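Side-chain contacts in SusD homolog (Bacteroides thetaiotaomicron VPI-5482, PDB 3IV0), which is a SusD-family outer-membrane protein of undetermined function that probably binds glycans at the cell surface, as its relatives do: residues Gln100-Leu105 / Ala125-Met130; Ser134-Val139 / Met209-Leu214; Ala200-Val205 / Gly235-Arg240; Gln218-Ala221 / Gln226-Arg229. All blocks are in the same frame, centred on the assembly; numbering follows the deposited sequence.

Contact 1: Gln100-Leu105 / Ala125-Met130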
# COMPACT_ATOMS: atom_id res chain seq x y z
N GLN A 100 -16.49 6.76 -8.48
CA GLN A 100 -17.74 7.37 -8.92
C GLN A 100 -18.45 8.09 -7.76
O GLN A 100 -19.04 9.15 -7.97
CB GLN A 100 -18.67 6.34 -9.58
CG GLN A 100 -20.11 6.80 -9.78
CD GLN A 100 -20.28 7.92 -10.81
OE1 GLN A 100 -20.28 9.12 -10.48
NE2 GLN A 100 -20.46 7.53 -12.06
N ASP A 101 -18.41 7.55 -6.55
CA ASP A 101 -18.97 8.25 -5.41
C ASP A 101 -18.20 9.51 -5.07
O ASP A 101 -18.78 10.55 -4.71
CB ASP A 101 -19.18 7.32 -4.23
CG ASP A 101 -20.32 6.33 -4.48
OD1 ASP A 101 -21.15 6.58 -5.40
OD2 ASP A 101 -20.40 5.32 -3.79
N ALA A 102 -16.87 9.49 -5.20
CA ALA A 102 -16.09 10.72 -5.05
C ALA A 102 -16.54 11.74 -6.07
O ALA A 102 -16.69 12.91 -5.75
CB ALA A 102 -14.56 10.44 -5.17
N ASN A 103 -16.68 11.32 -7.32
CA ASN A 103 -17.14 12.22 -8.37
C ASN A 103 -18.49 12.84 -8.02
O ASN A 103 -18.70 14.05 -8.22
CB ASN A 103 -17.21 11.50 -9.71
CG ASN A 103 -15.83 11.11 -10.27
OD1 ASN A 103 -14.81 11.66 -9.87
ND2 ASN A 103 -15.82 10.20 -11.22
N ILE A 104 -19.40 12.02 -7.50
CA ILE A 104 -20.71 12.51 -7.08
C ILE A 104 -20.59 13.51 -5.96
O ILE A 104 -21.18 14.59 -6.03
CB ILE A 104 -21.64 11.35 -6.70
CG1 ILE A 104 -22.02 10.55 -7.95
CG2 ILE A 104 -22.89 11.88 -5.95
CD1 ILE A 104 -22.58 9.20 -7.69
N LEU A 105 -19.87 13.19 -4.91
CA LEU A 105 -19.73 14.14 -3.80
C LEU A 105 -19.19 15.46 -4.32
O LEU A 105 -19.66 16.55 -3.94
CB LEU A 105 -18.83 13.55 -2.69
CG LEU A 105 -18.63 14.45 -1.46
CD1 LEU A 105 -18.34 13.65 -0.18
CD2 LEU A 105 -17.50 15.43 -1.65
N ALA A 125 -11.74 17.73 -0.08
CA ALA A 125 -10.32 17.32 -0.08
C ALA A 125 -10.17 15.83 0.15
O ALA A 125 -9.37 15.16 -0.55
CB ALA A 125 -9.56 18.08 0.96
N GLU A 126 -10.93 15.27 1.08
CA GLU A 126 -10.89 13.85 1.32
C GLU A 126 -11.37 13.03 0.15
O GLU A 126 -10.78 11.99 -0.20
CB GLU A 126 -11.72 13.50 2.56
CG GLU A 126 -11.18 14.01 3.85
CD GLU A 126 -11.98 13.50 5.01
OE1 GLU A 126 -12.00 12.28 5.22
OE2 GLU A 126 -12.64 14.29 5.71
N ALA A 127 -12.41 13.51 -0.54
CA ALA A 127 -12.91 12.81 -1.70
C ALA A 127 -11.89 12.86 -2.84
O ALA A 127 -11.71 11.84 -3.54
CB ALA A 127 -14.26 13.45 -2.16
N ILE A 128 -11.23 13.99 -3.04
CA ILE A 128 -10.18 14.07 -4.06
C ILE A 128 -9.04 13.13 -3.69
O ILE A 128 -8.52 12.41 -4.57
CB ILE A 128 -9.66 15.48 -4.19
CG1 ILE A 128 -10.74 16.36 -4.83
CG2 ILE A 128 -8.37 15.53 -5.05
CD1 ILE A 128 -10.56 17.86 -4.57
N PHE A 129 -8.65 13.09 -2.43
CA PHE A 129 -7.63 12.16 -2.00
C PHE A 129 -8.02 10.71 -2.28
O PHE A 129 -7.23 9.93 -2.86
CB PHE A 129 -7.29 12.33 -0.51
CG PHE A 129 -6.35 11.27 0.00
CD1 PHE A 129 -4.98 11.34 -0.28
CD2 PHE A 129 -6.82 10.17 0.69
CE1 PHE A 129 -4.12 10.35 0.14
CE2 PHE A 129 -5.95 9.17 1.11
CZ PHE A 129 -4.59 9.28 0.85
N MSE A 130 -9.22 10.31 -1.93
CA MSE A 130 -9.63 8.96 -2.07
C MSE A 130 -9.81 8.58 -3.51
O MSE A 130 -9.53 7.43 -3.87
CB MSE A 130 -10.91 8.69 -1.25
CG MSE A 130 -10.60 8.70 0.25
SE MSE A 130 -9.23 7.51 0.88
CE MSE A 130 -10.06 5.91 0.47
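A102 and L105 of helix 93-108 meet A127 of helix 117-142 in a tightly packed alpha-helical hairpin, whose two short segments run in roughly opposite directions. The evidence for close approach is in the backbone: the CA atoms of A102 and A127 are only 5.1 Å apart. Alanine at both positions is consistent with so close an approach.

The apolar part is built from methyl groups. The methyls of A102 and A127 face one another, CB to CB 4.3 Å, and L105 reaches in from one helical turn further along. Its CG stands anti to the backbone N (chi1 -179°), which carries the branch out to A127, where CD2 does the touching.

No hydrogen bond joins the two segments. Polar links lie beside the contact: N103 OD1 takes a hydrogen bond from R131 NH1, tying the same two helices together, while E126 OE1 forms a salt bridge with R199 NE and a hydrogen bond with Y30 OH. On the flank of helix 117-142, the F129 ring packs edge-to-face with F266.

The closest approaches are A102 CB to the backbone oxygen A127 O at 3.6 Å and L105 CD2 to A127 CB at 3.8 Å.

Contact 2: Ser134-Val139 / Met209-Leu214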
# COMPACT_ATOMS: atom_id res chain seq x y z
N SER A 134 -7.54 5.65 -5.17
CA SER A 134 -8.17 4.55 -5.90
C SER A 134 -7.57 4.44 -7.29
O SER A 134 -7.24 3.32 -7.72
CB SER A 134 -9.68 4.75 -5.97
OG SER A 134 -10.27 4.72 -4.67
N TYR A 135 -7.46 5.56 -8.01
CA TYR A 135 -6.84 5.53 -9.32
C TYR A 135 -5.41 5.01 -9.22
O TYR A 135 -4.96 4.20 -10.05
CB TYR A 135 -6.84 6.92 -10.00
CG TYR A 135 -8.11 7.16 -10.80
CD1 TYR A 135 -8.43 6.34 -11.86
CD2 TYR A 135 -8.95 8.20 -10.50
CE1 TYR A 135 -9.59 6.53 -12.59
CE2 TYR A 135 -10.12 8.40 -11.23
CZ TYR A 135 -10.43 7.55 -12.25
OH TYR A 135 -11.59 7.71 -13.01
N PHE A 136 -4.65 5.48 -8.24
CA PHE A 136 -3.29 4.99 -8.06
C PHE A 136 -3.26 3.50 -7.84
O PHE A 136 -2.46 2.80 -8.48
CB PHE A 136 -2.60 5.70 -6.92
CG PHE A 136 -1.20 5.21 -6.64
CD1 PHE A 136 -0.22 5.33 -7.60
CD2 PHE A 136 -0.87 4.72 -5.41
CE1 PHE A 136 1.09 4.93 -7.33
CE2 PHE A 136 0.46 4.29 -5.14
CZ PHE A 136 1.42 4.41 -6.12
N PHE A 137 -4.12 2.98 -6.98
CA PHE A 137 -4.13 1.55 -6.72
C PHE A 137 -4.46 0.74 -7.96
O PHE A 137 -3.88 -0.35 -8.19
CB PHE A 137 -5.11 1.22 -5.58
CG PHE A 137 -4.48 1.19 -4.21
CD1 PHE A 137 -3.65 2.20 -3.79
CD2 PHE A 137 -4.72 0.13 -3.37
CE1 PHE A 137 -3.06 2.13 -2.54
CE2 PHE A 137 -4.13 0.06 -2.12
CZ PHE A 137 -3.30 1.08 -1.71
N ILE A 138 -5.40 1.20 -8.78
CA ILE A 138 -5.73 0.43 -9.97
C ILE A 138 -4.69 0.59 -11.09
O ILE A 138 -4.49 -0.33 -11.88
CB ILE A 138 -7.17 0.66 -10.48
CG1 ILE A 138 -7.49 2.10 -10.85
CG2 ILE A 138 -8.15 0.10 -9.45
CD1 ILE A 138 -8.87 2.28 -11.54
N VAL A 139 -4.02 1.73 -11.17
CA VAL A 139 -2.90 1.85 -12.12
C VAL A 139 -1.81 0.86 -11.73
O VAL A 139 -1.24 0.14 -12.59
CB VAL A 139 -2.34 3.27 -12.16
CG1 VAL A 139 -0.97 3.28 -12.86
CG2 VAL A 139 -3.34 4.18 -12.92
N MSE A 209 1.39 11.40 -3.00
CA MSE A 209 2.07 12.13 -4.05
C MSE A 209 3.48 11.65 -4.28
O MSE A 209 3.95 11.60 -5.41
CB MSE A 209 2.05 13.62 -3.76
CG MSE A 209 0.65 14.29 -3.86
SE MSE A 209 0.66 16.18 -3.51
CE MSE A 209 1.53 16.84 -5.18
N MSE A 210 4.16 11.26 -3.19
CA MSE A 210 5.50 10.72 -3.35
C MSE A 210 5.48 9.42 -4.12
O MSE A 210 6.28 9.21 -5.02
CB MSE A 210 6.20 10.53 -2.01
CG MSE A 210 6.34 11.80 -1.24
SE MSE A 210 6.96 11.62 0.62
CE MSE A 210 8.67 11.28 0.28
N HIS A 211 4.51 8.55 -3.81
CA HIS A 211 4.37 7.30 -4.52
C HIS A 211 4.05 7.52 -5.99
O HIS A 211 4.62 6.87 -6.87
CB HIS A 211 3.27 6.47 -3.88
CG HIS A 211 3.77 5.55 -2.84
ND1 HIS A 211 4.01 5.91 -1.53
CD2 HIS A 211 4.10 4.26 -2.96
CE1 HIS A 211 4.47 4.85 -0.88
NE2 HIS A 211 4.53 3.84 -1.73
N ILE A 212 3.16 8.45 -6.29
CA ILE A 212 2.77 8.69 -7.68
C ILE A 212 3.97 9.20 -8.47
O ILE A 212 4.26 8.69 -9.58
CB ILE A 212 1.58 9.66 -7.77
CG1 ILE A 212 0.30 9.04 -7.24
CG2 ILE A 212 1.37 10.12 -9.23
CD1 ILE A 212 -0.82 10.05 -7.05
N ASN A 213 4.72 10.15 -7.93
CA ASN A 213 5.94 10.62 -8.59
C ASN A 213 6.91 9.48 -8.86
O ASN A 213 7.52 9.41 -9.91
CB ASN A 213 6.61 11.67 -7.74
CG ASN A 213 6.08 13.07 -8.01
OD1 ASN A 213 6.32 13.64 -9.08
ND2 ASN A 213 5.34 13.62 -7.05
N LEU A 214 7.09 8.57 -7.90
CA LEU A 214 8.06 7.49 -8.07
C LEU A 214 7.60 6.45 -9.09
O LEU A 214 8.44 5.83 -9.77
CB LEU A 214 8.41 6.88 -6.71
CG LEU A 214 9.19 7.86 -5.82
CD1 LEU A 214 9.23 7.34 -4.39
CD2 LEU A 214 10.62 8.03 -6.34
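The ring of F136 bridges helices 117-142 and 202-219 by apolar and aromatic packing, pressing against H211 and I212 deep in the interior of the helical part of this SusD-family protein. The two segments run in nearly the same direction and stand well apart, with F136 CA and I212 CA at 7.1 Å, so the single large side chain has to span the interval.

A chi1 of 178° aims the ring straight out from its own helix, its CG opposite the backbone N. Different parts of the ring then meet different partners. Its far end touches H211, with F136 CZ 3.6 Å from H211 CB and F136 CE2 3.8 Å from the same carbon. On the inner part, F136 CD1 lies 3.8 Å from I212 CG1, and the two side chains lie alongside, pointing opposite ways.

F136 and H211 do not stack: their centroids are 6.0 Å apart, their planes are inclined at 69°, and the rings meet rim to rim. The contact with H211 therefore rests mainly on its CB methylene. No hydrogen bond crosses between the segments; within the second, N213 ND2 donates to M209 O, joining N213 N on the opposite face of that carbonyl.

Around this pair, W215 of helix 202-219 meets the F136 ring edge-to-face, the H211 ring meets those of F365 (strand 362-366) and H428, H211 touches L373 of helix 367-381, I212 packs on L170 and L173, and N213 OD1 is hydrogen-bonded to N230 ND2 of helix 224-238.

Contact 3: Ala200-Val205 / Gly235-Arg240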
# COMPACT_ATOMS: atom_id res chain seq x y z
N ALA A 200 -8.18 10.97 5.71
CA ALA A 200 -7.05 11.60 5.06
C ALA A 200 -6.57 12.85 5.80
O ALA A 200 -7.37 13.72 6.14
CB ALA A 200 -7.41 11.98 3.60
N SER A 201 -5.25 12.95 6.01
CA SER A 201 -4.59 14.11 6.57
C SER A 201 -3.65 14.69 5.52
O SER A 201 -3.48 14.13 4.43
CB SER A 201 -3.77 13.71 7.79
OG SER A 201 -2.61 12.96 7.39
N ARG A 202 -2.98 15.78 5.88
CA ARG A 202 -1.97 16.36 5.00
C ARG A 202 -0.88 15.33 4.70
O ARG A 202 -0.37 15.23 3.59
CB ARG A 202 -1.38 17.63 5.64
CG ARG A 202 -0.49 18.47 4.70
CD ARG A 202 -0.01 19.75 5.42
NE ARG A 202 0.77 20.66 4.56
CZ ARG A 202 0.24 21.51 3.69
NH1 ARG A 202 -1.06 21.54 3.49
NH2 ARG A 202 1.03 22.29 2.97
N GLY A 203 -0.48 14.58 5.71
CA GLY A 203 0.50 13.50 5.54
C GLY A 203 0.06 12.39 4.61
O GLY A 203 0.87 11.88 3.82
N SER A 204 -1.22 12.05 4.60
CA SER A 204 -1.75 11.08 3.66
C SER A 204 -1.51 11.56 2.21
O SER A 204 -1.06 10.80 1.32
CB SER A 204 -3.25 10.92 3.85
OG SER A 204 -3.61 10.68 5.19
N VAL A 205 -1.85 12.83 1.98
CA VAL A 205 -1.68 13.45 0.68
C VAL A 205 -0.23 13.45 0.25
O VAL A 205 0.08 13.07 -0.88
CB VAL A 205 -2.25 14.89 0.64
CG1 VAL A 205 -1.94 15.56 -0.69
CG2 VAL A 205 -3.80 14.88 0.91
N GLY A 235 9.12 15.72 0.56
CA GLY A 235 9.83 15.36 1.80
C GLY A 235 10.10 16.56 2.68
O GLY A 235 9.96 16.51 3.89
N GLU A 236 10.54 17.65 2.07
CA GLU A 236 10.79 18.88 2.79
C GLU A 236 9.51 19.36 3.44
O GLU A 236 9.51 19.79 4.59
CB GLU A 236 11.38 19.93 1.84
CG GLU A 236 12.81 19.62 1.45
CD GLU A 236 13.37 20.44 0.29
OE1 GLU A 236 12.62 21.18 -0.37
OE2 GLU A 236 14.57 20.29 0.01
N GLU A 237 8.39 19.25 2.74
CA GLU A 237 7.10 19.61 3.31
C GLU A 237 6.67 18.66 4.42
O GLU A 237 6.20 19.10 5.47
CB GLU A 237 6.02 19.68 2.22
CG GLU A 237 4.62 20.00 2.74
CD GLU A 237 4.49 21.36 3.36
OE1 GLU A 237 5.34 22.24 3.10
OE2 GLU A 237 3.54 21.57 4.12
N LEU A 238 6.86 17.35 4.21
CA LEU A 238 6.56 16.38 5.25
C LEU A 238 7.25 16.75 6.56
O LEU A 238 6.68 16.62 7.64
CB LEU A 238 7.02 15.01 4.80
CG LEU A 238 6.81 13.88 5.80
CD1 LEU A 238 5.33 13.66 6.02
CD2 LEU A 238 7.52 12.61 5.30
N GLU A 239 8.49 17.21 6.46
CA GLU A 239 9.29 17.49 7.64
C GLU A 239 8.95 18.83 8.28
O GLU A 239 9.60 19.22 9.26
CB GLU A 239 10.76 17.40 7.29
CG GLU A 239 11.20 15.95 7.06
CD GLU A 239 10.90 15.09 8.27
OE1 GLU A 239 11.72 15.06 9.21
OE2 GLU A 239 9.81 14.49 8.31
N ARG A 240 7.94 19.51 7.78
CA ARG A 240 7.36 20.69 8.46
C ARG A 240 6.17 20.31 9.37
O ARG A 240 5.44 21.18 9.88
CB ARG A 240 6.91 21.72 7.41
CG ARG A 240 8.07 22.27 6.61
CD ARG A 240 7.67 23.29 5.56
NE ARG A 240 8.87 23.63 4.81
CZ ARG A 240 9.09 23.36 3.53
NH1 ARG A 240 8.15 22.85 2.73
NH2 ARG A 240 10.26 23.70 3.01
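R202 and E237 meet roughly perpendicular, and their flat groups are turned in the same manner: the guanidinium and carboxylate planes are 73° apart. R202 is extended from CG to NE and presents its side, using NE and NH2 together. Both nitrogens grip the same oxygen, with R202 NE to E237 OE2 and R202 NH2 to E237 OE2 each 2.9 Å. That oxygen lies in the guanidinium plane, but the two N-H groups see the carboxylate differently: NE comes on the anti side, whereas NH2 arrives from above the plane, 61° out of it.

The E237 chain bends at chi2 (64°), and this bend sets the carboxylate between two arginines. Its other oxygen is met on the anti side by the second of them, R240 NH1 to E237 OE1, 2.9 Å, completing a salt-bridge network. A leucine here removes the shared counter-charge, and would probably leave R240 freer to turn and R202 held by its remaining partners alone.

R202 stands just after the N-cap S201, which forms a capping box with S204: S201 N donates to S204 OG, and S204 N to S201 OG.

The bridge thus joins the start of helix 202-219 to the end of helix 224-238. W188 touches both R202 and E237, L238 packs on helix 367-381, and V205 faces F129 of helix 117-142.

Contact 4: Gln218-Ala221 / Gln226-Arg229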
# COMPACT_ATOMS: atom_id res chain seq x y z
N GLN A 218 9.47 5.59 -13.28
CA GLN A 218 9.63 4.36 -14.02
C GLN A 218 8.96 4.43 -15.38
O GLN A 218 9.51 3.94 -16.38
CB GLN A 218 9.00 3.20 -13.24
CG GLN A 218 9.07 1.85 -13.96
CD GLN A 218 10.48 1.40 -14.28
OE1 GLN A 218 11.44 1.59 -13.50
NE2 GLN A 218 10.61 0.75 -15.42
N PHE A 219 7.76 4.98 -15.45
CA PHE A 219 6.93 4.87 -16.64
C PHE A 219 6.91 6.11 -17.52
O PHE A 219 6.37 6.07 -18.61
CB PHE A 219 5.53 4.38 -16.25
CG PHE A 219 5.55 2.98 -15.75
CD1 PHE A 219 5.66 1.94 -16.63
CD2 PHE A 219 5.51 2.70 -14.40
CE1 PHE A 219 5.71 0.63 -16.17
CE2 PHE A 219 5.56 1.40 -13.95
CZ PHE A 219 5.66 0.37 -14.84
N ASP A 220 7.49 7.20 -17.03
CA ASP A 220 7.75 8.40 -17.84
C ASP A 220 9.18 8.88 -17.55
O ASP A 220 9.44 10.02 -17.15
CB ASP A 220 6.74 9.47 -17.53
CG ASP A 220 6.83 10.65 -18.47
OD1 ASP A 220 7.05 10.44 -19.70
OD2 ASP A 220 6.65 11.80 -18.02
N ALA A 221 10.11 7.98 -17.78
CA ALA A 221 11.48 8.19 -17.34
C ALA A 221 12.17 9.40 -17.95
O ALA A 221 13.12 9.91 -17.38
CB ALA A 221 12.30 6.95 -17.60
N GLN A 226 12.64 15.66 -12.74
CA GLN A 226 11.60 16.43 -12.16
C GLN A 226 10.77 15.63 -11.15
O GLN A 226 10.42 16.15 -10.13
CB GLN A 226 10.66 17.03 -13.22
CG GLN A 226 9.66 18.01 -12.64
CD GLN A 226 10.33 19.19 -11.94
OE1 GLN A 226 11.09 19.93 -12.57
NE2 GLN A 226 10.09 19.36 -10.63
N TYR A 227 10.43 14.39 -11.47
CA TYR A 227 9.66 13.61 -10.49
C TYR A 227 10.43 13.42 -9.19
O TYR A 227 9.87 13.54 -8.10
CB TYR A 227 9.23 12.28 -11.10
CG TYR A 227 8.35 12.43 -12.35
CD1 TYR A 227 7.26 13.26 -12.36
CD2 TYR A 227 8.63 11.71 -13.53
CE1 TYR A 227 6.46 13.41 -13.50
CE2 TYR A 227 7.83 11.88 -14.66
CZ TYR A 227 6.78 12.72 -14.63
OH TYR A 227 5.96 12.89 -15.74
N TYR A 228 11.71 13.09 -9.28
CA TYR A 228 12.52 12.97 -8.08
C TYR A 228 12.60 14.29 -7.33
O TYR A 228 12.49 14.32 -6.11
CB TYR A 228 13.93 12.46 -8.42
CG TYR A 228 14.06 10.97 -8.68
CD1 TYR A 228 13.58 10.02 -7.78
CD2 TYR A 228 14.77 10.50 -9.78
CE1 TYR A 228 13.79 8.67 -7.99
CE2 TYR A 228 14.97 9.16 -9.99
CZ TYR A 228 14.49 8.24 -9.09
OH TYR A 228 14.71 6.88 -9.29
N ARG A 229 12.74 15.40 -8.03
CA ARG A 229 12.73 16.69 -7.37
C ARG A 229 11.42 16.95 -6.65
O ARG A 229 11.36 17.58 -5.58
CB ARG A 229 13.05 17.82 -8.38
CG ARG A 229 14.50 17.89 -8.76
CD ARG A 229 14.73 19.04 -9.75
NE ARG A 229 16.14 19.14 -10.08
CZ ARG A 229 16.61 19.88 -11.07
NH1 ARG A 229 15.79 20.60 -11.82
NH2 ARG A 229 17.91 19.91 -11.30
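Y227 OH donates a hydrogen bond to D220 OD2 at 2.6 Å, a short bond that uses the anti lone pair of the carboxylate oxygen. The carboxylate and ring planes are 55° apart. A second approach comes from the backbone: D220 O lies in the plane of the tyrosine ring, at its edge, 3.5 Å from Y227 CE2. The phenol is thus met by the same residue both at its hydroxyl and along its rim.

D220 is the first residue after helix 202-219 to leave helical geometry, consistent with its turning toward the tyrosine, and a chi1 of -172° swings the carboxylate across to the hydroxyl.

In the next shell, Q167 NE2 is also hydrogen-bonded to Y227 OH, and D220 packs on V163 and Q167. A phenylalanine here lacks the hydroxyl, so D220 OD2 and Q167 NE2 would lose their common partner and the D220 carboxylate would probably be freer to turn.

The contact ties the end of helix 202-219 to the first turn of helix 224-238 across a short connection, with helix 162-167 beside D220 and with N213 and L216 against the ring of Y227.

From the N terminus, contact 1 closes first, joining helix 93-108 to helix 117-142 over a 19-residue connection. The latter helix continues into contact 2, which closes a 69-residue excursion on helix 202-219. Contact 3 opens inside that excursion and ends beyond it, so contacts 2 and 3 cross. Contact 4 follows contact 2 in series and is nested inside contact 3: these two fasten opposite ends of the hairpin made by helices 202-219 and 224-238, their centres about 20 Å apart. Side chains also bridge the set: F129 of contact 1 packs on A200 and S204 of contact 3, and L214 of contact 2 on Y228 of contact 4.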